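Local coordinates for protein porphyranase B (PDB 3JUU) that cleaves the sulfated red-algal polysaccharide porphyran at the linkages between beta-D-galactose and alpha-L-galactose-6-sulfate, at residues E18-P23 / I215-G220; Y92-G97 / G254-S259; M236-V241 / V270-L275. All coordinates share one frame; numbering follows the deposited sequence.

Contact 1 of 3, residues E18-P23 / I215-G220; sequences EDPRQP and IFFLDG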
loop_
_atom_site.group_PDB
_atom_site.type_symbol
_atom_site.label_atom_id
_atom_site.label_comp_id
_atom_site.label_asym_id
_atom_site.label_seq_id
_atom_site.Cartn_x
_atom_site.Cartn_y
_atom_site.Cartn_z
ATOM N N GLU A 18 10.946 20.197 6.061
ATOM C CA GLU A 18 9.699 19.405 6.018
ATOM C C GLU A 18 9.530 18.409 7.123
ATOM O O GLU A 18 8.459 17.784 7.225
ATOM C CB GLU A 18 9.683 18.555 4.717
ATOM C CG GLU A 18 9.724 19.361 3.447
ATOM C CD GLU A 18 8.358 20.004 3.104
ATOM O OE1 GLU A 18 7.297 19.590 3.614
ATOM O OE2 GLU A 18 8.349 20.924 2.335
ATOM N N ASP A 19 10.566 18.200 7.952
ATOM C CA ASP A 19 10.462 17.297 9.055
ATOM C C ASP A 19 9.484 17.881 10.095
ATOM O O ASP A 19 9.724 18.978 10.587
ATOM C CB ASP A 19 11.848 17.022 9.631
ATOM C CG ASP A 19 11.859 15.971 10.746
ATOM O OD1 ASP A 19 12.968 15.542 11.103
ATOM O OD2 ASP A 19 10.832 15.541 11.289
ATOM N N PRO A 20 8.384 17.157 10.403
ATOM C CA PRO A 20 7.344 17.736 11.232
ATOM C C PRO A 20 7.612 17.537 12.701
ATOM O O PRO A 20 6.789 17.976 13.519
ATOM C CB PRO A 20 6.088 16.987 10.775
ATOM C CG PRO A 20 6.623 15.633 10.474
ATOM C CD PRO A 20 7.956 15.856 9.843
ATOM N N ARG A 21 8.732 16.913 13.066
ATOM C CA ARG A 21 8.990 16.707 14.463
ATOM C C ARG A 21 9.314 18.061 15.118
ATOM O O ARG A 21 9.656 19.034 14.411
ATOM C CB ARG A 21 10.095 15.709 14.681
ATOM C CG ARG A 21 11.503 16.260 14.523
ATOM C CD ARG A 21 12.483 15.136 14.551
ATOM N NE ARG A 21 13.743 15.511 15.186
ATOM C CZ ARG A 21 14.745 16.100 14.565
ATOM N NH1 ARG A 21 14.665 16.380 13.282
ATOM N NH2 ARG A 21 15.823 16.425 15.241
ATOM N N GLN A 22 9.141 18.108 16.449
ATOM C CA GLN A 22 9.512 19.247 17.293
ATOM C C GLN A 22 10.912 19.021 17.761
ATOM O O GLN A 22 11.359 17.851 17.914
ATOM C CB GLN A 22 8.541 19.412 18.477
ATOM C CG GLN A 22 7.086 19.877 18.107
ATOM C CD GLN A 22 7.043 21.266 17.422
ATOM O OE1 GLN A 22 6.722 21.393 16.234
ATOM N NE2 GLN A 22 7.353 22.294 18.180
ATOM N N PRO A 23 11.656 20.122 17.981
ATOM C CA PRO A 23 13.085 19.954 18.256
ATOM C C PRO A 23 13.484 18.998 19.415
ATOM O O PRO A 23 14.601 18.434 19.361
ATOM C CB PRO A 23 13.595 21.394 18.505
ATOM C CG PRO A 23 12.367 22.281 18.539
ATOM C CD PRO A 23 11.298 21.540 17.744
ATOM N N ILE A 215 -1.139 12.885 7.755
ATOM C CA ILE A 215 -0.435 13.837 6.922
ATOM C C ILE A 215 0.397 13.098 5.901
ATOM O O ILE A 215 1.211 12.293 6.263
ATOM C CB ILE A 215 0.503 14.755 7.785
ATOM C CG1 ILE A 215 -0.373 15.577 8.734
ATOM C CG2 ILE A 215 1.267 15.722 6.885
ATOM C CD1 ILE A 215 -0.407 15.076 10.087
ATOM N N PHE A 216 0.152 13.382 4.636
ATOM C CA PHE A 216 0.817 12.585 3.553
ATOM C C PHE A 216 2.022 13.327 3.005
ATOM O O PHE A 216 1.975 14.561 2.854
ATOM C CB PHE A 216 -0.184 12.331 2.398
ATOM C CG PHE A 216 -1.286 11.374 2.788
ATOM C CD1 PHE A 216 -1.004 10.003 2.910
ATOM C CD2 PHE A 216 -2.579 11.849 3.028
ATOM C CE1 PHE A 216 -1.995 9.124 3.365
ATOM C CE2 PHE A 216 -3.622 10.962 3.394
ATOM C CZ PHE A 216 -3.305 9.593 3.534
ATOM N N PHE A 217 3.095 12.588 2.663
ATOM C CA PHE A 217 4.333 13.186 2.105
ATOM C C PHE A 217 4.687 12.468 0.831
ATOM O O PHE A 217 4.513 11.215 0.691
ATOM C CB PHE A 217 5.499 12.898 3.068
ATOM C CG PHE A 217 5.471 13.783 4.274
ATOM C CD1 PHE A 217 6.331 14.861 4.336
ATOM C CD2 PHE A 217 4.509 13.539 5.327
ATOM C CE1 PHE A 217 6.301 15.738 5.431
ATOM C CE2 PHE A 217 4.514 14.392 6.468
ATOM C CZ PHE A 217 5.395 15.504 6.458
ATOM N N LEU A 218 5.247 13.231 -0.079
ATOM C CA LEU A 218 5.769 12.714 -1.385
ATOM C C LEU A 218 7.163 13.223 -1.597
ATOM O O LEU A 218 7.390 14.450 -1.535
ATOM C CB LEU A 218 4.853 13.148 -2.573
ATOM C CG LEU A 218 5.345 12.797 -3.966
ATOM C CD1 LEU A 218 5.548 11.193 -4.086
ATOM C CD2 LEU A 218 4.437 13.442 -5.076
ATOM N N ASP A 219 8.128 12.287 -1.754
ATOM C CA ASP A 219 9.556 12.634 -2.025
ATOM C C ASP A 219 10.050 13.629 -0.965
ATOM O O ASP A 219 10.697 14.627 -1.296
ATOM C CB ASP A 219 9.689 13.191 -3.429
ATOM C CG ASP A 219 9.264 12.157 -4.469
ATOM O OD1 ASP A 219 9.557 10.964 -4.170
ATOM O OD2 ASP A 219 8.700 12.563 -5.505
ATOM N N GLY A 220 9.623 13.373 0.270
ATOM C CA GLY A 220 10.136 14.121 1.408
ATOM C C GLY A 220 9.490 15.440 1.615
ATOM O O GLY A 220 9.989 16.279 2.397
#

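Contact 2 of 3, residues Y92-G97 / G254-S259; sequences YTHGGG and GGMTGS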
loop_
_atom_site.group_PDB
_atom_site.type_symbol
_atom_site.label_atom_id
_atom_site.label_comp_id
_atom_site.label_asym_id
_atom_site.label_seq_id
_atom_site.Cartn_x
_atom_site.Cartn_y
_atom_site.Cartn_z
ATOM N N TYR A 92 -9.885 -16.795 -11.691
ATOM C CA TYR A 92 -8.638 -15.999 -11.685
ATOM C C TYR A 92 -7.797 -16.360 -12.921
ATOM O O TYR A 92 -7.619 -17.581 -13.236
ATOM C CB TYR A 92 -7.884 -16.336 -10.424
ATOM C CG TYR A 92 -8.552 -15.775 -9.167
ATOM C CD1 TYR A 92 -8.101 -14.562 -8.573
ATOM C CD2 TYR A 92 -9.572 -16.478 -8.536
ATOM C CE1 TYR A 92 -8.741 -14.045 -7.423
ATOM C CE2 TYR A 92 -10.240 -15.913 -7.411
ATOM C CZ TYR A 92 -9.812 -14.727 -6.858
ATOM O OH TYR A 92 -10.486 -14.222 -5.704
ATOM N N THR A 93 -7.274 -15.336 -13.599
ATOM C CA THR A 93 -6.489 -15.571 -14.801
ATOM C C THR A 93 -5.134 -14.960 -14.689
ATOM O O THR A 93 -4.261 -15.255 -15.498
ATOM C CB THR A 93 -7.164 -14.940 -15.991
ATOM O OG1 THR A 93 -7.497 -13.561 -15.680
ATOM C CG2 THR A 93 -8.489 -15.656 -16.326
ATOM N N HIS A 94 -4.942 -14.082 -13.683
ATOM C CA HIS A 94 -3.651 -13.341 -13.562
ATOM C C HIS A 94 -3.060 -13.538 -12.172
ATOM O O HIS A 94 -3.816 -13.787 -11.176
ATOM C CB HIS A 94 -3.875 -11.834 -13.782
ATOM C CG HIS A 94 -4.203 -11.466 -15.203
ATOM N ND1 HIS A 94 -5.391 -11.821 -15.819
ATOM C CD2 HIS A 94 -3.478 -10.801 -16.141
ATOM C CE1 HIS A 94 -5.412 -11.343 -17.049
ATOM N NE2 HIS A 94 -4.234 -10.761 -17.283
ATOM N N GLY A 95 -1.722 -13.420 -12.079
ATOM C CA GLY A 95 -1.062 -13.487 -10.756
ATOM C C GLY A 95 -0.612 -12.116 -10.307
ATOM O O GLY A 95 0.018 -11.415 -11.086
ATOM N N GLY A 96 -0.938 -11.731 -9.060
ATOM C CA GLY A 96 -0.334 -10.511 -8.434
ATOM C C GLY A 96 0.383 -10.988 -7.208
ATOM O O GLY A 96 0.942 -12.113 -7.192
ATOM N N GLY A 97 0.463 -10.137 -6.163
ATOM C CA GLY A 97 1.182 -10.564 -4.989
ATOM C C GLY A 97 0.759 -9.705 -3.816
ATOM O O GLY A 97 0.229 -8.569 -3.980
ATOM N N GLY A 254 -4.315 -9.232 -22.939
ATOM C CA GLY A 254 -4.090 -9.834 -21.624
ATOM C C GLY A 254 -3.268 -8.968 -20.645
ATOM O O GLY A 254 -3.226 -9.282 -19.452
ATOM N N GLY A 255 -2.569 -7.962 -21.139
ATOM C CA GLY A 255 -1.932 -6.953 -20.287
ATOM C C GLY A 255 -0.586 -7.397 -19.731
ATOM O O GLY A 255 0.075 -6.618 -19.005
ATOM N N MET A 256 -0.111 -8.601 -20.097
ATOM C CA MET A 256 1.129 -9.139 -19.518
ATOM C C MET A 256 2.299 -9.361 -20.510
ATOM O O MET A 256 3.211 -10.173 -20.230
ATOM C CB MET A 256 0.809 -10.463 -18.801
ATOM C CG MET A 256 -0.164 -10.282 -17.586
ATOM S SD MET A 256 0.743 -9.408 -16.243
ATOM C CE MET A 256 -0.422 -7.977 -15.932
ATOM N N THR A 257 2.305 -8.618 -21.610
ATOM C CA THR A 257 3.356 -8.747 -22.646
ATOM C C THR A 257 4.623 -7.945 -22.288
ATOM O O THR A 257 5.650 -8.049 -22.983
ATOM C CB THR A 257 2.875 -8.227 -24.034
ATOM O OG1 THR A 257 2.601 -6.795 -23.977
ATOM C CG2 THR A 257 1.624 -8.958 -24.392
ATOM N N GLY A 258 4.576 -7.145 -21.224
ATOM C CA GLY A 258 5.748 -6.314 -20.851
ATOM C C GLY A 258 6.947 -7.136 -20.404
ATOM O O GLY A 258 6.841 -8.320 -19.996
ATOM N N SER A 259 8.113 -6.490 -20.395
ATOM C CA SER A 259 9.302 -7.091 -19.767
ATOM C C SER A 259 9.093 -7.423 -18.283
ATOM O O SER A 259 8.141 -6.920 -17.644
ATOM C CB SER A 259 10.455 -6.106 -19.874
ATOM O OG SER A 259 10.169 -4.964 -19.066
#

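Contact 3 of 3, residues M236-V241 / V270-L275; sequences MYLRMV and VRSWQL. With SO4 (sulfate ion), chain D.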
loop_
_atom_site.group_PDB
_atom_site.type_symbol
_atom_site.label_atom_id
_atom_site.label_comp_id
_atom_site.label_asym_id
_atom_site.label_seq_id
_atom_site.Cartn_x
_atom_site.Cartn_y
_atom_site.Cartn_z
ATOM N N MET A 236 -2.677 -0.975 13.290
ATOM C CA MET A 236 -2.766 -1.286 11.857
ATOM C C MET A 236 -1.499 -1.984 11.380
ATOM O O MET A 236 -0.472 -1.938 12.040
ATOM C CB MET A 236 -3.038 -0.029 11.016
ATOM C CG MET A 236 -4.511 0.390 11.177
ATOM S SD MET A 236 -5.111 1.479 9.838
ATOM C CE MET A 236 -4.545 3.068 10.322
ATOM N N TYR A 237 -1.601 -2.650 10.215
ATOM C CA TYR A 237 -0.552 -3.527 9.644
ATOM C C TYR A 237 -0.283 -3.053 8.265
ATOM O O TYR A 237 -1.264 -2.633 7.582
ATOM C CB TYR A 237 -1.058 -4.994 9.568
ATOM C CG TYR A 237 -1.415 -5.530 10.973
ATOM C CD1 TYR A 237 -0.461 -6.282 11.736
ATOM C CD2 TYR A 237 -2.651 -5.174 11.591
ATOM C CE1 TYR A 237 -0.781 -6.754 13.047
ATOM C CE2 TYR A 237 -2.960 -5.614 12.899
ATOM C CZ TYR A 237 -1.997 -6.387 13.612
ATOM O OH TYR A 237 -2.303 -6.808 14.901
ATOM N N LEU A 238 0.986 -3.165 7.839
ATOM C CA LEU A 238 1.411 -2.719 6.517
ATOM C C LEU A 238 0.972 -3.685 5.411
ATOM O O LEU A 238 0.768 -4.928 5.646
ATOM C CB LEU A 238 2.921 -2.552 6.434
ATOM C CG LEU A 238 3.458 -1.326 7.201
ATOM C CD1 LEU A 238 4.980 -1.483 7.420
ATOM C CD2 LEU A 238 3.170 -0.001 6.488
ATOM N N ARG A 239 0.785 -3.101 4.241
ATOM C CA ARG A 239 0.418 -3.868 3.054
ATOM C C ARG A 239 1.210 -3.327 1.865
ATOM O O ARG A 239 1.212 -2.099 1.612
ATOM C CB ARG A 239 -1.048 -3.655 2.699
ATOM C CG ARG A 239 -2.034 -4.153 3.773
ATOM C CD ARG A 239 -2.187 -5.728 3.664
ATOM N NE ARG A 239 -3.113 -6.217 4.682
ATOM C CZ ARG A 239 -2.765 -6.653 5.896
ATOM N NH1 ARG A 239 -1.542 -6.547 6.319
ATOM N NH2 ARG A 239 -3.720 -7.176 6.673
ATOM N N MET A 240 1.796 -4.238 1.064
ATOM C CA MET A 240 2.331 -3.881 -0.254
ATOM C C MET A 240 1.693 -4.923 -1.208
ATOM O O MET A 240 1.964 -6.146 -1.107
ATOM C CB MET A 240 3.888 -3.997 -0.260
ATOM C CG MET A 240 4.611 -2.871 0.571
ATOM S SD MET A 240 4.748 -3.508 2.334
ATOM C CE MET A 240 6.091 -4.700 2.303
ATOM N N VAL A 241 0.838 -4.452 -2.114
ATOM C CA VAL A 241 -0.077 -5.377 -2.810
ATOM C C VAL A 241 -0.137 -4.974 -4.253
ATOM O O VAL A 241 -0.192 -3.764 -4.607
ATOM C CB VAL A 241 -1.503 -5.374 -2.156
ATOM C CG1 VAL A 241 -2.565 -6.115 -3.057
ATOM C CG2 VAL A 241 -1.424 -6.002 -0.712
ATOM N N VAL A 270 11.077 -0.347 3.048
ATOM C CA VAL A 270 9.916 0.133 3.847
ATOM C C VAL A 270 10.448 0.457 5.216
ATOM O O VAL A 270 11.155 -0.368 5.831
ATOM C CB VAL A 270 8.837 -0.944 3.992
ATOM C CG1 VAL A 270 7.736 -0.486 4.998
ATOM C CG2 VAL A 270 8.166 -1.192 2.667
ATOM N N ARG A 271 10.151 1.666 5.711
ATOM C CA ARG A 271 10.700 2.064 7.028
ATOM C C ARG A 271 9.564 2.639 7.794
ATOM O O ARG A 271 8.867 3.544 7.294
ATOM C CB ARG A 271 11.826 3.152 6.794
ATOM C CG ARG A 271 12.990 2.559 5.969
ATOM C CD ARG A 271 14.049 3.614 5.643
ATOM N NE ARG A 271 15.168 3.050 4.865
ATOM C CZ ARG A 271 15.991 3.795 4.143
ATOM N NH1 ARG A 271 15.753 5.118 4.028
ATOM N NH2 ARG A 271 16.963 3.232 3.417
ATOM N N SER A 272 9.420 2.163 9.021
ATOM C CA SER A 272 8.337 2.550 9.908
ATOM C C SER A 272 8.974 3.116 11.188
ATOM O O SER A 272 10.020 2.616 11.637
ATOM C CB SER A 272 7.563 1.298 10.215
ATOM O OG SER A 272 6.994 0.752 9.029
ATOM N N TRP A 273 8.389 4.173 11.730
ATOM C CA TRP A 273 9.055 4.966 12.794
ATOM C C TRP A 273 8.027 5.426 13.791
ATOM O O TRP A 273 6.870 5.685 13.437
ATOM C CB TRP A 273 9.718 6.239 12.206
ATOM C CG TRP A 273 10.588 6.091 10.959
ATOM C CD1 TRP A 273 10.170 5.992 9.612
ATOM C CD2 TRP A 273 12.006 6.083 10.919
ATOM N NE1 TRP A 273 11.256 5.898 8.782
ATOM C CE2 TRP A 273 12.397 5.968 9.551
ATOM C CE3 TRP A 273 13.017 6.148 11.934
ATOM C CZ2 TRP A 273 13.750 5.930 9.150
ATOM C CZ3 TRP A 273 14.349 6.094 11.536
ATOM C CH2 TRP A 273 14.710 5.998 10.157
ATOM N N GLN A 274 8.452 5.504 15.055
ATOM C CA GLN A 274 7.702 6.171 16.116
ATOM C C GLN A 274 8.434 7.495 16.458
ATOM O O GLN A 274 9.678 7.602 16.341
ATOM C CB GLN A 274 7.750 5.333 17.380
ATOM C CG GLN A 274 6.835 4.168 17.436
ATOM C CD GLN A 274 7.098 3.335 18.708
ATOM O OE1 GLN A 274 8.140 3.496 19.353
ATOM N NE2 GLN A 274 6.139 2.487 19.088
ATOM N N LEU A 275 7.645 8.487 16.863
ATOM C CA LEU A 275 8.163 9.753 17.261
ATOM C C LEU A 275 8.198 9.702 18.787
ATOM O O LEU A 275 7.170 9.447 19.432
ATOM C CB LEU A 275 7.187 10.844 16.808
ATOM C CG LEU A 275 7.777 12.244 16.961
ATOM C CD1 LEU A 275 9.034 12.527 16.201
ATOM C CD2 LEU A 275 6.608 13.217 16.545
HETATM S S SO4 D . 18.196 5.604 1.077
HETATM O O1 SO4 D . 19.346 6.485 0.906
HETATM O O2 SO4 D . 18.654 4.270 1.488
HETATM O O3 SO4 D . 17.338 6.195 2.108
HETATM O O4 SO4 D . 17.474 5.530 -0.214
#

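Contact 1 of 3, residues E18-P23 / I215-G220
The F217 ring takes E18 at its edge and P20 at a slant. E18 O lies near the ring plane, 3.5 Å from F217 CE1. P20 CG comes in obliquely and reaches F217 CZ at 4.2 Å, an apolar contact. F14 and Y109 also pack on F217, each in an edge-to-face (T-shaped) pair, so the ring sits in an aromatic cluster.

The aliphatic part of E18 lies against the backbone carbonyl of G220, and E18 CB is 3.3 Å from G220 O. CG of E18 stands beside its own backbone N (chi1 -61°), and the chain bends again at chi2. This fold of the chain keeps CB and CG together over the carbonyl oxygen, while OE1 accepts a hydrogen bond from M222 N. D219 and G220 form the tight turn of the hairpin between strands 213-218 and 221-226. Both have positive phi, and their backbone angles fit a type I' turn.

The other flat pair lies within 18-23. R21 NH1 makes a salt bridge with D19 OD1 at 2.9 Å. The carboxylate group is at the edge of the guanidinium, but OD1 is met from above the carboxylate plane, about 50° out of it. R21 N bonds D19 OD2 at 3.1 Å, which makes an Asx turn. W27 NE1 also donates to OD2, so two bonds grip this oxygen and help fix the loop before strand 26-29.

The N-terminal loop therefore meets the hairpin mainly through apolar surface and C-H groups near carbonyl oxygens. The E18 carbonyl probably gains a little from the slightly positive rim of the F217 ring. The stronger polar link of E18 goes to the backbone just past the turn, at M222.

Contact 2 of 3, residues Y92-G97 / G254-S259
H94 points its imidazole edge at the loop 254-259. H94 NE2 donates to G254 O at 2.8 Å with an N-H...O angle of 164°. The acceptor lies almost in the ring plane, and the donor lies in the carbonyl plane of G254. The bond is therefore nearly straight and well aligned at both ends.

M256 meets the same edge. Its CG is 3.7 Å from H94 CD2, and the two side chains cross obliquely. Bends at chi2 and chi3 fold the methionine back, so that CE also approaches H94 CD2, at 4.2 Å.

On the strand side, H94 ND1 is hydrogen-bonded to T93 OG1 at 2.7 Å, again in the ring plane. Both ring nitrogens are thus engaged, which fixes the rotation of the imidazole. The ring of F120 adds an edge-to-face contact with H94. With an alanine here, G254 O would probably lose its donor from the strand, and a gap would be likely to open beside M256 and F120.

G254 has a phi of 92°, and a CB at this position would collide with the carbonyl oxygen of the residue before. The H94 side chain is about 9 Å from that of E243, a probable substrate-binding residue.

Strand 90-101 carries H94 and pairs with strand 73-87, whose M80 touches H94 and whose T78 touches M256. The loop follows strand 237-242. It ends at S259, the N-cap of the short helix 260-263, which leads into strand 264-276.

Contact 3 of 3, residues M236-V241 / V270-L275
V270 buries the most surface here, and it divides its two methyl groups between two partners. V270 CG1 reaches CD1 of L238 at 3.8 Å, and the two side chains meet tip to tip. V270 CG2 is 4.1 Å from CE of M240. CG1 stands anti to the backbone N (chi1 172°) and CG2 lies beside it, and this spreads the branches over both neighbours.

L238 is the next in buried area. CD1 of L238 touches both V270 and S272, and lies 3.4 Å from S272 OG. That hydroxyl is hydrogen-bonded to M33 O, and its meeting with L238 CD1 is plain van der Waals contact. F125, L127 and Y110 also touch L238.

The two strands run antiparallel, at 162°, with axes 10.4 Å apart at closest approach. This is too far for backbone pairing. They belong to facing layers of the beta-sandwich jelly roll of family GH16, with L238, M240, V270 and S272 meeting in the space between. Strand 237-242 pairs with 90-101 and 122-128, whereas 264-276 pairs with 108-115 and 73-87.

M240 is bent at chi2 and chi3. SD and CE of M240 pass V270 CG2 at an angle, and V99 touches M240 from the neighbouring strand.

R271 leaves its strand on the side away from L238. Its extended chain carries the guanidinium to a sulfate ion, which takes two bonds, R271 NH1 to O3 at 2.7 Å and R271 NH2 to O2 at 2.8 Å. H13 and W269 also bond this sulfate, probably from the crystallisation liquor, and E36 makes a salt bridge with R271 NE.

Contact 3 lies closest to the centre of the chain, about 9 Å from it, and touches both of the others. R21 CB of contact 1 packs on L275 CD1 of contact 3 at 3.7 Å. G97 O of contact 2 lies 3.8 Å from V241 CG1 of contact 3, on neighbouring strands 90-101 and 237-242. Contacts 1 and 2 do not touch. Their centres are about 36 Å apart, on opposite sides of the chain's centre. Contact 1 is away from the active site. The M240 side chain of contact 3 is about 10 Å from those of W54 and E243, both probable substrate-binding residues. The H94 side chain is about 10 Å from that of R57.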